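Local coordinates for protein halotolerant alpha-type carbonic anhydrase (dCA II) (Dunaliella salina, PDB 1Y7W) that catalyses the reversible hydration of carbon dioxide to bicarbonate as a zinc enzyme of the alpha class that tolerates high salt, at residues A[68-73]-A[113-118]; A[93-98]-A[206-211]; A[106-111]-A[123-128]; A[164-169]-A[238-243]. All coordinates share one frame; numbering follows the deposited sequence.

Interaction 1: A[68-73]-A[113-118]; sequences SGTSAV and PTIEIG
Gly69 to Val73 runs against Pro113 to Gly118 with end-to-end directions 175° apart, but the match is a single beta bridge, between Thr70 and Ile117. Two backbone bonds frame it: Gly118 N gives to Gly69 O at 2.9 Å, and Ser71 N gives to Glu116 O at 3.0 Å, lying in the carbonyl plane. In a regular antiparallel ladder Glu116 N would answer to Ser71 O. Here the side chain steps in, and Glu116 N donates to Ser71 OG at 2.9 Å with an N-H...O angle of 163°. OG gets there by sitting in the crowded position between its own backbone N and carbonyl carbon (chi1 67°), and in turn donates to Ala72 O at 2.8 Å. With an alanine at Ser71, the Glu116 amide would probably be left without this acceptor and Ala72 O without its donor. Ser71 O turns instead to an apolar neighbour, Ile115 CG2, at 3.4 Å. The same methyl meets Thr70 CG2, while the other branch of Ile115 carries CG1 obliquely across Val73 CG2 at 3.6 Å. Val73 CG2 also reaches Pro113 CB at 4.0 Å. Strand 114-117 is an outermost strand of the mixed sheet, with strand 120-133 beside it, so the 68-73 loop lies along its other side. Val73 and Ile115 both rest on His243 of strand 240-251, Thr70 OG1 is bonded to Lys241 of that strand, and Val73 N to Tyr224 OH of strand 224-229.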
# COMPACT_ATOMS: atom_id res chain seq x y z
N SER A 68 -5.80 3.46 22.37
CA SER A 68 -6.78 2.47 22.85
C SER A 68 -7.20 1.51 21.74
O SER A 68 -7.47 1.94 20.61
CB SER A 68 -8.11 3.13 23.34
OG SER A 68 -7.91 4.16 24.28
N GLY A 69 -7.30 0.24 22.08
CA GLY A 69 -7.78 -0.74 21.13
C GLY A 69 -6.85 -1.36 20.10
O GLY A 69 -7.28 -2.29 19.46
N THR A 70 -5.61 -0.86 19.92
CA THR A 70 -4.70 -1.42 18.91
C THR A 70 -3.25 -1.33 19.40
O THR A 70 -2.80 -0.29 19.86
CB THR A 70 -4.83 -0.62 17.56
OG1 THR A 70 -6.20 -0.56 17.18
CG2 THR A 70 -4.03 -1.30 16.40
N SER A 71 -2.52 -2.44 19.28
CA SER A 71 -1.10 -2.48 19.70
C SER A 71 -0.24 -2.28 18.46
O SER A 71 -0.78 -2.22 17.34
CB SER A 71 -0.73 -3.89 20.23
OG SER A 71 -0.79 -4.84 19.13
N ALA A 72 1.09 -2.22 18.69
CA ALA A 72 2.11 -2.19 17.65
C ALA A 72 1.94 -3.50 16.87
O ALA A 72 1.40 -4.47 17.40
CB ALA A 72 3.51 -2.23 18.27
N VAL A 73 2.41 -3.53 15.62
CA VAL A 73 2.36 -4.79 14.87
C VAL A 73 3.63 -5.57 15.22
O VAL A 73 4.69 -4.98 15.48
CB VAL A 73 2.31 -4.57 13.35
CG1 VAL A 73 3.54 -3.83 12.88
CG2 VAL A 73 2.15 -5.97 12.60
N PRO A 113 2.49 -11.86 10.72
CA PRO A 113 2.59 -10.74 11.66
C PRO A 113 1.32 -10.74 12.50
O PRO A 113 0.30 -11.27 12.07
CB PRO A 113 2.67 -9.50 10.73
CG PRO A 113 1.97 -9.96 9.47
CD PRO A 113 2.46 -11.40 9.32
N THR A 114 1.38 -10.16 13.71
CA THR A 114 0.17 -10.10 14.52
C THR A 114 -0.08 -8.67 15.05
O THR A 114 0.84 -7.88 15.21
CB THR A 114 0.23 -11.03 15.79
OG1 THR A 114 1.29 -10.58 16.65
CG2 THR A 114 0.53 -12.48 15.38
N ILE A 115 -1.33 -8.41 15.37
CA ILE A 115 -1.68 -7.13 16.00
C ILE A 115 -2.77 -7.45 17.02
O ILE A 115 -3.68 -8.26 16.72
CB ILE A 115 -2.26 -6.10 15.01
CG1 ILE A 115 -1.27 -5.91 13.83
CG2 ILE A 115 -2.53 -4.71 15.77
CD1 ILE A 115 -1.86 -4.96 12.70
N GLU A 116 -2.67 -6.85 18.20
CA GLU A 116 -3.69 -7.08 19.20
C GLU A 116 -4.73 -6.00 18.97
O GLU A 116 -4.42 -4.80 19.06
CB GLU A 116 -3.15 -6.97 20.62
CG GLU A 116 -4.25 -7.31 21.62
CD GLU A 116 -3.89 -6.94 23.06
OE1 GLU A 116 -3.75 -5.77 23.32
OE2 GLU A 116 -3.76 -7.82 23.91
N ILE A 117 -5.95 -6.45 18.70
CA ILE A 117 -7.03 -5.53 18.39
C ILE A 117 -8.23 -5.80 19.24
O ILE A 117 -8.77 -6.93 19.28
CB ILE A 117 -7.41 -5.60 16.87
CG1 ILE A 117 -6.24 -5.10 16.01
CG2 ILE A 117 -8.62 -4.66 16.59
CD1 ILE A 117 -6.45 -5.40 14.56
N GLY A 118 -8.67 -4.74 19.91
CA GLY A 118 -9.79 -4.86 20.83
C GLY A 118 -9.52 -5.96 21.84
O GLY A 118 -10.44 -6.71 22.18

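Interaction 2: A[93-98]-A[206-211]; sequences AKVDLE and VSIDNI
The peptide planes of Ala93, Val95 and Val206 are the flat groups here, and the amides opposite come to them at different heights. Ile208 N sits well above the Ala93 carbonyl plane, 46° out of it, yet its 3.1 Å bond to Ala93 O is nearly straight. The reciprocal bonds of the hydrogen-bonded pair are closer to plane: Val95 N to Val206 O at 2.9 Å and Val206 N to Val95 O at 3.0 Å. Lys94 and Ser207, the non-hydrogen-bonded pair, point to one face of this small antiparallel ladder. Val95 and Val206 point to the other. There Val95 CG1, set between its backbone N and carbonyl carbon (chi1 60°), meets Ile208 CG2 at 3.7 Å, the side chains crossing at about a right angle. Leu97 CG packs on Val206 CG2 at 4.0 Å, and both residues also touch helix 181-195, at Ile190 and Lys193. Beyond Ile208 the two segments diverge, and water takes over: one molecule accepts from Ala93 N at 3.0 Å and also bridges to Ile208 O and Asn210 OD1. The contact thus divides by chemistry, with aliphatic groups gathered on the Val95 and Val206 face and water standing in where direct backbone pairing stops.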
# COMPACT_ATOMS: atom_id res chain seq x y z
N ALA A 93 4.76 -15.17 -7.31
CA ALA A 93 4.40 -13.77 -7.44
C ALA A 93 3.98 -13.43 -8.90
O ALA A 93 4.47 -14.04 -9.85
CB ALA A 93 5.59 -12.91 -7.01
N LYS A 94 3.04 -12.51 -9.04
CA LYS A 94 2.51 -12.07 -10.34
C LYS A 94 2.23 -10.54 -10.26
O LYS A 94 1.93 -10.00 -9.18
CB LYS A 94 1.22 -12.82 -10.63
CG LYS A 94 1.45 -14.33 -10.67
CD LYS A 94 0.18 -15.10 -10.89
CE LYS A 94 0.59 -16.58 -11.11
NZ LYS A 94 -0.57 -17.52 -11.39
N VAL A 95 2.36 -9.84 -11.37
CA VAL A 95 2.12 -8.40 -11.33
C VAL A 95 1.06 -8.06 -12.40
O VAL A 95 0.95 -8.76 -13.42
CB VAL A 95 3.43 -7.63 -11.56
CG1 VAL A 95 4.03 -8.00 -12.91
CG2 VAL A 95 3.19 -6.12 -11.47
N ASP A 96 0.23 -7.05 -12.13
CA ASP A 96 -0.76 -6.64 -13.12
C ASP A 96 -0.10 -5.48 -13.88
O ASP A 96 0.42 -4.50 -13.26
CB ASP A 96 -2.06 -6.17 -12.43
CG ASP A 96 -2.92 -7.34 -11.85
OD1 ASP A 96 -2.55 -8.53 -12.05
OD2 ASP A 96 -3.96 -7.03 -11.20
N LEU A 97 -0.08 -5.58 -15.21
CA LEU A 97 0.54 -4.52 -15.98
C LEU A 97 -0.45 -3.40 -16.30
O LEU A 97 -0.92 -3.25 -17.44
CB LEU A 97 1.16 -5.11 -17.27
CG LEU A 97 2.29 -6.10 -16.98
CD1 LEU A 97 2.97 -6.49 -18.34
CD2 LEU A 97 3.34 -5.47 -15.99
N GLU A 98 -0.83 -2.65 -15.27
CA GLU A 98 -1.73 -1.52 -15.45
C GLU A 98 -1.51 -0.60 -14.27
O GLU A 98 -0.64 -0.84 -13.41
CB GLU A 98 -3.20 -1.98 -15.51
CG GLU A 98 -3.69 -2.69 -14.23
CD GLU A 98 -5.14 -3.21 -14.37
OE1 GLU A 98 -5.75 -3.07 -15.46
OE2 GLU A 98 -5.68 -3.73 -13.36
N VAL A 206 0.96 -11.51 -14.51
CA VAL A 206 2.20 -11.82 -15.22
C VAL A 206 3.24 -12.32 -14.20
O VAL A 206 3.54 -11.66 -13.22
CB VAL A 206 2.70 -10.51 -15.92
CG1 VAL A 206 4.12 -10.67 -16.55
CG2 VAL A 206 1.62 -10.07 -16.94
N SER A 207 3.83 -13.49 -14.44
CA SER A 207 4.81 -14.02 -13.48
C SER A 207 6.06 -13.24 -13.30
O SER A 207 6.66 -12.79 -14.26
CB SER A 207 5.18 -15.45 -13.88
OG SER A 207 4.02 -16.25 -13.73
N ILE A 208 6.47 -13.06 -12.04
CA ILE A 208 7.71 -12.40 -11.77
C ILE A 208 8.40 -13.26 -10.68
O ILE A 208 7.77 -14.18 -10.16
CB ILE A 208 7.50 -10.95 -11.29
CG1 ILE A 208 6.52 -10.93 -10.14
CG2 ILE A 208 7.07 -10.07 -12.47
CD1 ILE A 208 6.52 -9.58 -9.36
N ASP A 209 9.65 -12.96 -10.39
CA ASP A 209 10.45 -13.71 -9.43
C ASP A 209 9.91 -13.59 -8.02
O ASP A 209 9.22 -12.62 -7.69
CB ASP A 209 11.90 -13.22 -9.38
CG ASP A 209 12.68 -13.47 -10.65
OD1 ASP A 209 12.30 -14.32 -11.46
OD2 ASP A 209 13.72 -12.78 -10.82
N ASN A 210 10.29 -14.56 -7.19
CA ASN A 210 9.87 -14.55 -5.80
C ASN A 210 10.44 -13.34 -5.12
O ASN A 210 11.46 -12.80 -5.54
CB ASN A 210 10.38 -15.78 -5.10
CG ASN A 210 9.68 -17.02 -5.56
OD1 ASN A 210 8.52 -16.98 -6.02
ND2 ASN A 210 10.38 -18.15 -5.40
N ILE A 211 9.80 -12.93 -4.02
CA ILE A 211 10.22 -11.70 -3.34
C ILE A 211 10.50 -11.90 -1.85
O ILE A 211 9.65 -12.43 -1.13
CB ILE A 211 9.06 -10.68 -3.47
CG1 ILE A 211 8.79 -10.42 -4.98
CG2 ILE A 211 9.37 -9.40 -2.67
CD1 ILE A 211 7.55 -9.49 -5.21
O HOH W 1 7.39 -16.09 -8.29
O HOH W 2 4.98 -16.46 -10.59

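Interaction 3: A[106-111]-A[123-128]; sequences DQPAAN and SFVPIQ
Gln107 lies across Val125 at about a right angle, and its methylene chain does the touching: Gln107 CG is 3.6 Å from Val125 CG1. The amide follows over the same methyl, with Gln107 NE2 3.9 Å from Val125 CG1. Val125 presents this methyl to Gln107 with CG1 anti to the backbone N (chi1 -178°). Gln107 takes up its position with a chi1 of -101°, away from any staggered setting and probably somewhat strained. Further along, Gln107 and Ile127 run side by side and point the same way, which brings Gln107 OE1 to 4.0 Å from Ile127 CG2. The ring of Pro108 meets that of Pro126 at a slant, Pro108 CG to Pro126 CD at 4.0 Å, while Pro108 CD rests 3.4 Å from Pro126 O. Its own carbonyl comes down on the valine, Pro108 O to Val125 CG1 at 3.7 Å. A glycine in place of Pro108 would probably open a gap over the Pro126 ring and leave the loop backbone freer to turn. Just ahead in the loop, Asp106 is tied to Asn92, and at the other end of the strand segment Gln128 OE1 is bonded to His130, a zinc ligand. Between the two segments themselves no N-H reaches an acceptor, and neither proline has one to give. The loop is therefore fitted to strand 120-133 by shape and van der Waals packing, with two rigid rings that probably limit how the backbones can shift.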
# COMPACT_ATOMS: atom_id res chain seq x y z
N ASP A 106 1.20 -16.42 -3.62
CA ASP A 106 0.56 -17.43 -2.81
C ASP A 106 0.39 -16.86 -1.40
O ASP A 106 1.29 -16.17 -0.90
CB ASP A 106 1.47 -18.65 -2.77
CG ASP A 106 1.48 -19.41 -4.07
OD1 ASP A 106 2.47 -20.13 -4.29
OD2 ASP A 106 0.53 -19.26 -4.85
N GLN A 107 -0.73 -17.11 -0.75
CA GLN A 107 -0.91 -16.57 0.61
C GLN A 107 0.06 -17.15 1.62
O GLN A 107 0.15 -18.38 1.77
CB GLN A 107 -2.31 -16.83 1.12
CG GLN A 107 -3.22 -15.63 1.03
CD GLN A 107 -4.67 -15.97 1.41
OE1 GLN A 107 -5.63 -15.43 0.82
NE2 GLN A 107 -4.83 -16.88 2.42
N PRO A 108 0.82 -16.28 2.31
CA PRO A 108 1.76 -16.79 3.31
C PRO A 108 0.93 -17.48 4.42
O PRO A 108 -0.18 -17.09 4.73
CB PRO A 108 2.45 -15.51 3.84
CG PRO A 108 2.39 -14.59 2.71
CD PRO A 108 1.01 -14.84 2.08
N ALA A 109 1.50 -18.50 5.06
CA ALA A 109 0.74 -19.21 6.10
C ALA A 109 1.54 -19.47 7.36
O ALA A 109 1.03 -20.10 8.30
CB ALA A 109 0.15 -20.57 5.53
N ALA A 110 2.78 -18.99 7.41
CA ALA A 110 3.61 -19.19 8.59
C ALA A 110 4.28 -17.90 9.01
O ALA A 110 4.48 -17.03 8.18
CB ALA A 110 4.69 -20.25 8.32
N ASN A 111 4.63 -17.79 10.29
CA ASN A 111 5.35 -16.61 10.77
C ASN A 111 4.62 -15.33 10.46
O ASN A 111 5.23 -14.30 10.21
CB ASN A 111 6.74 -16.58 10.16
CG ASN A 111 7.52 -17.84 10.47
OD1 ASN A 111 7.77 -18.11 11.64
ND2 ASN A 111 7.88 -18.63 9.43
N SER A 123 -3.82 -12.61 13.77
CA SER A 123 -2.72 -12.83 12.78
C SER A 123 -3.16 -12.19 11.46
O SER A 123 -4.36 -12.20 11.14
CB SER A 123 -2.53 -14.34 12.56
OG SER A 123 -1.85 -14.89 13.67
N PHE A 124 -2.21 -11.62 10.71
CA PHE A 124 -2.55 -10.99 9.45
C PHE A 124 -1.87 -11.65 8.26
O PHE A 124 -0.69 -11.95 8.30
CB PHE A 124 -2.20 -9.50 9.53
CG PHE A 124 -3.21 -8.74 10.32
CD1 PHE A 124 -4.30 -8.14 9.68
CD2 PHE A 124 -3.18 -8.77 11.72
CE1 PHE A 124 -5.35 -7.56 10.44
CE2 PHE A 124 -4.24 -8.18 12.49
CZ PHE A 124 -5.30 -7.59 11.83
N VAL A 125 -2.65 -11.88 7.22
CA VAL A 125 -2.14 -12.54 6.02
C VAL A 125 -1.95 -11.53 4.86
O VAL A 125 -2.89 -10.92 4.46
CB VAL A 125 -3.16 -13.61 5.54
CG1 VAL A 125 -2.64 -14.34 4.32
CG2 VAL A 125 -3.48 -14.61 6.76
N PRO A 126 -0.73 -11.34 4.37
CA PRO A 126 -0.48 -10.43 3.24
C PRO A 126 -1.27 -10.98 2.05
O PRO A 126 -1.16 -12.20 1.75
CB PRO A 126 1.02 -10.54 3.00
CG PRO A 126 1.57 -10.88 4.38
CD PRO A 126 0.53 -11.88 4.91
N ILE A 127 -2.07 -10.14 1.39
CA ILE A 127 -2.86 -10.63 0.26
C ILE A 127 -2.44 -10.01 -1.10
O ILE A 127 -2.75 -10.55 -2.16
CB ILE A 127 -4.40 -10.49 0.50
CG1 ILE A 127 -4.73 -9.07 0.94
CG2 ILE A 127 -4.88 -11.54 1.61
CD1 ILE A 127 -6.22 -8.72 0.83
N GLN A 128 -1.78 -8.86 -1.07
CA GLN A 128 -1.28 -8.24 -2.32
C GLN A 128 -0.49 -7.01 -1.93
O GLN A 128 -0.52 -6.60 -0.76
CB GLN A 128 -2.44 -7.80 -3.21
CG GLN A 128 -3.50 -6.94 -2.46
CD GLN A 128 -3.55 -5.51 -2.96
OE1 GLN A 128 -2.53 -4.84 -3.05
NE2 GLN A 128 -4.73 -5.05 -3.27

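Interaction 4: A[164-169]-A[238-243]; sequences AQLAVI and ERVKWH
Val168 and Trp242 pack at the buried heart of a parallel strand pair, 166-169 with 240-243, in the central mixed sheet of the alpha carbonic anhydrase fold; the short axes differ by 19°. Val168 CB stands over the six-membered ring of the indole, 3.9 Å from its centroid, a CH-pi contact, and Val168 CG1 closes to 3.3 Å from Trp242 CZ3. Val240 CG1 lies over the same face. Trp242 also meets the zinc ligand His150 edge-to-face. Val168 and Trp242 probably form part of the hydrophobic wall of the active-site cavity, as in relatives. The sheet face bearing Lys241 is looser toward the start of the strands. There Gln165, bent at its second torsion (chi2 73°), gives NE2 to Leu166 O at 3.1 Å and shares a water with Lys241 NZ, weakly on the lysine side; the lysine's charge is met by Asp228. At the margin Arg239 NH2 reaches Ala164 O at 2.8 Å in the guanidinium plane, Leu166 CD1 lies over one face, and Asp237 takes NE. Deeper in, Val168 O is gripped twice by His243: N comes nearly along the C=O axis at 2.9 Å, while ND1 sits 3.2 Å from the oxygen and 56° above the carbonyl plane.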
# COMPACT_ATOMS: atom_id res chain seq x y z
N ALA A 164 -13.80 -7.73 6.75
CA ALA A 164 -12.61 -8.12 7.52
C ALA A 164 -11.70 -6.99 7.97
O ALA A 164 -11.56 -5.96 7.28
CB ALA A 164 -11.77 -9.13 6.67
N GLN A 165 -11.12 -7.15 9.17
CA GLN A 165 -10.16 -6.15 9.65
C GLN A 165 -8.94 -6.25 8.70
O GLN A 165 -8.47 -7.40 8.40
CB GLN A 165 -9.72 -6.49 11.07
CG GLN A 165 -8.59 -5.60 11.52
CD GLN A 165 -9.10 -4.19 11.80
OE1 GLN A 165 -9.90 -4.03 12.72
NE2 GLN A 165 -8.62 -3.17 11.04
N LEU A 166 -8.45 -5.10 8.21
CA LEU A 166 -7.25 -5.09 7.38
C LEU A 166 -6.08 -4.38 8.09
O LEU A 166 -6.30 -3.60 9.02
CB LEU A 166 -7.50 -4.36 6.03
CG LEU A 166 -8.66 -4.89 5.17
CD1 LEU A 166 -8.74 -4.10 3.85
CD2 LEU A 166 -8.35 -6.40 4.88
N ALA A 167 -4.85 -4.69 7.68
CA ALA A 167 -3.68 -3.97 8.22
C ALA A 167 -2.87 -3.63 6.99
O ALA A 167 -2.61 -4.53 6.17
CB ALA A 167 -2.86 -4.86 9.13
N VAL A 168 -2.49 -2.36 6.82
CA VAL A 168 -1.72 -2.02 5.63
C VAL A 168 -0.40 -1.36 6.04
O VAL A 168 -0.35 -0.53 6.97
CB VAL A 168 -2.54 -1.11 4.65
CG1 VAL A 168 -1.62 -0.66 3.42
CG2 VAL A 168 -3.80 -1.88 4.16
N ILE A 169 0.65 -1.75 5.32
CA ILE A 169 1.97 -1.22 5.58
C ILE A 169 2.26 -0.26 4.44
O ILE A 169 2.10 -0.62 3.28
CB ILE A 169 3.00 -2.34 5.62
CG1 ILE A 169 2.80 -3.07 6.97
CG2 ILE A 169 4.40 -1.81 5.51
CD1 ILE A 169 3.55 -4.41 7.14
N GLU A 238 -13.77 1.97 6.47
CA GLU A 238 -12.97 2.28 7.65
C GLU A 238 -12.63 1.01 8.46
O GLU A 238 -13.13 0.78 9.57
CB GLU A 238 -13.72 3.30 8.48
CG GLU A 238 -13.68 4.69 7.73
CD GLU A 238 -14.32 5.83 8.47
OE1 GLU A 238 -14.26 6.96 7.94
OE2 GLU A 238 -14.89 5.64 9.56
N ARG A 239 -11.79 0.17 7.85
CA ARG A 239 -11.39 -1.11 8.46
C ARG A 239 -9.91 -1.37 8.28
O ARG A 239 -9.46 -2.52 8.16
CB ARG A 239 -12.28 -2.25 7.88
CG ARG A 239 -12.13 -2.54 6.40
CD ARG A 239 -13.37 -3.35 5.87
NE ARG A 239 -13.30 -3.59 4.42
CZ ARG A 239 -12.71 -4.62 3.83
NH1 ARG A 239 -12.78 -4.70 2.53
NH2 ARG A 239 -12.04 -5.58 4.51
N VAL A 240 -9.13 -0.30 8.32
CA VAL A 240 -7.68 -0.46 8.15
C VAL A 240 -6.80 0.05 9.27
O VAL A 240 -6.89 1.21 9.65
CB VAL A 240 -7.15 0.28 6.88
CG1 VAL A 240 -5.61 0.13 6.79
CG2 VAL A 240 -7.80 -0.29 5.65
N LYS A 241 -5.92 -0.82 9.80
CA LYS A 241 -4.94 -0.36 10.79
C LYS A 241 -3.73 0.02 9.88
O LYS A 241 -3.15 -0.84 9.20
CB LYS A 241 -4.53 -1.48 11.74
CG LYS A 241 -5.67 -1.98 12.58
CD LYS A 241 -6.45 -0.86 13.27
CE LYS A 241 -7.42 -1.46 14.27
NZ LYS A 241 -8.18 -0.32 14.91
N TRP A 242 -3.37 1.31 9.88
CA TRP A 242 -2.29 1.78 9.02
C TRP A 242 -0.94 1.76 9.74
O TRP A 242 -0.86 2.04 10.96
CB TRP A 242 -2.60 3.23 8.51
CG TRP A 242 -3.48 3.22 7.28
CD1 TRP A 242 -4.86 3.38 7.23
CD2 TRP A 242 -3.05 2.99 5.97
NE1 TRP A 242 -5.30 3.27 5.93
CE2 TRP A 242 -4.19 3.03 5.13
CE3 TRP A 242 -1.79 2.76 5.40
CZ2 TRP A 242 -4.12 2.85 3.74
CZ3 TRP A 242 -1.70 2.59 4.03
CH2 TRP A 242 -2.87 2.63 3.21
N HIS A 243 0.11 1.44 8.99
CA HIS A 243 1.47 1.43 9.53
C HIS A 243 2.31 2.12 8.43
O HIS A 243 2.69 1.50 7.45
CB HIS A 243 1.98 -0.00 9.76
CG HIS A 243 1.05 -0.88 10.54
ND1 HIS A 243 -0.15 -1.33 10.02
CD2 HIS A 243 1.11 -1.35 11.81
CE1 HIS A 243 -0.79 -2.02 10.95
NE2 HIS A 243 -0.05 -2.05 12.04
O HOH W 3 -9.77 -0.46 11.91

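Overall arrangement
Interactions 1, 3 and 4 all reach the mixed sheet: strand 114-117 is its edge, 120-133 the next strand, and 166-175 with 240-251 lie further in. Interactions 1 and 4 have centres about 11 Å apart and touch, as do 3 and 4 at about 14 Å, where Phe124 packs on Ala167. Interactions 1 and 3, about 17 Å apart between centres, also touch through neighbouring strands 114-117 and 120-133. Interaction 2 belongs to the separate small antiparallel sheet, about 23 Å from interaction 4 between centres and on the opposite side of the chain's centre. Along the chain, interaction 3 is nested in the loop closed by interaction 2, while 1 precedes 4. Loops and small sheet thus gather round the central sheet that carries the zinc site.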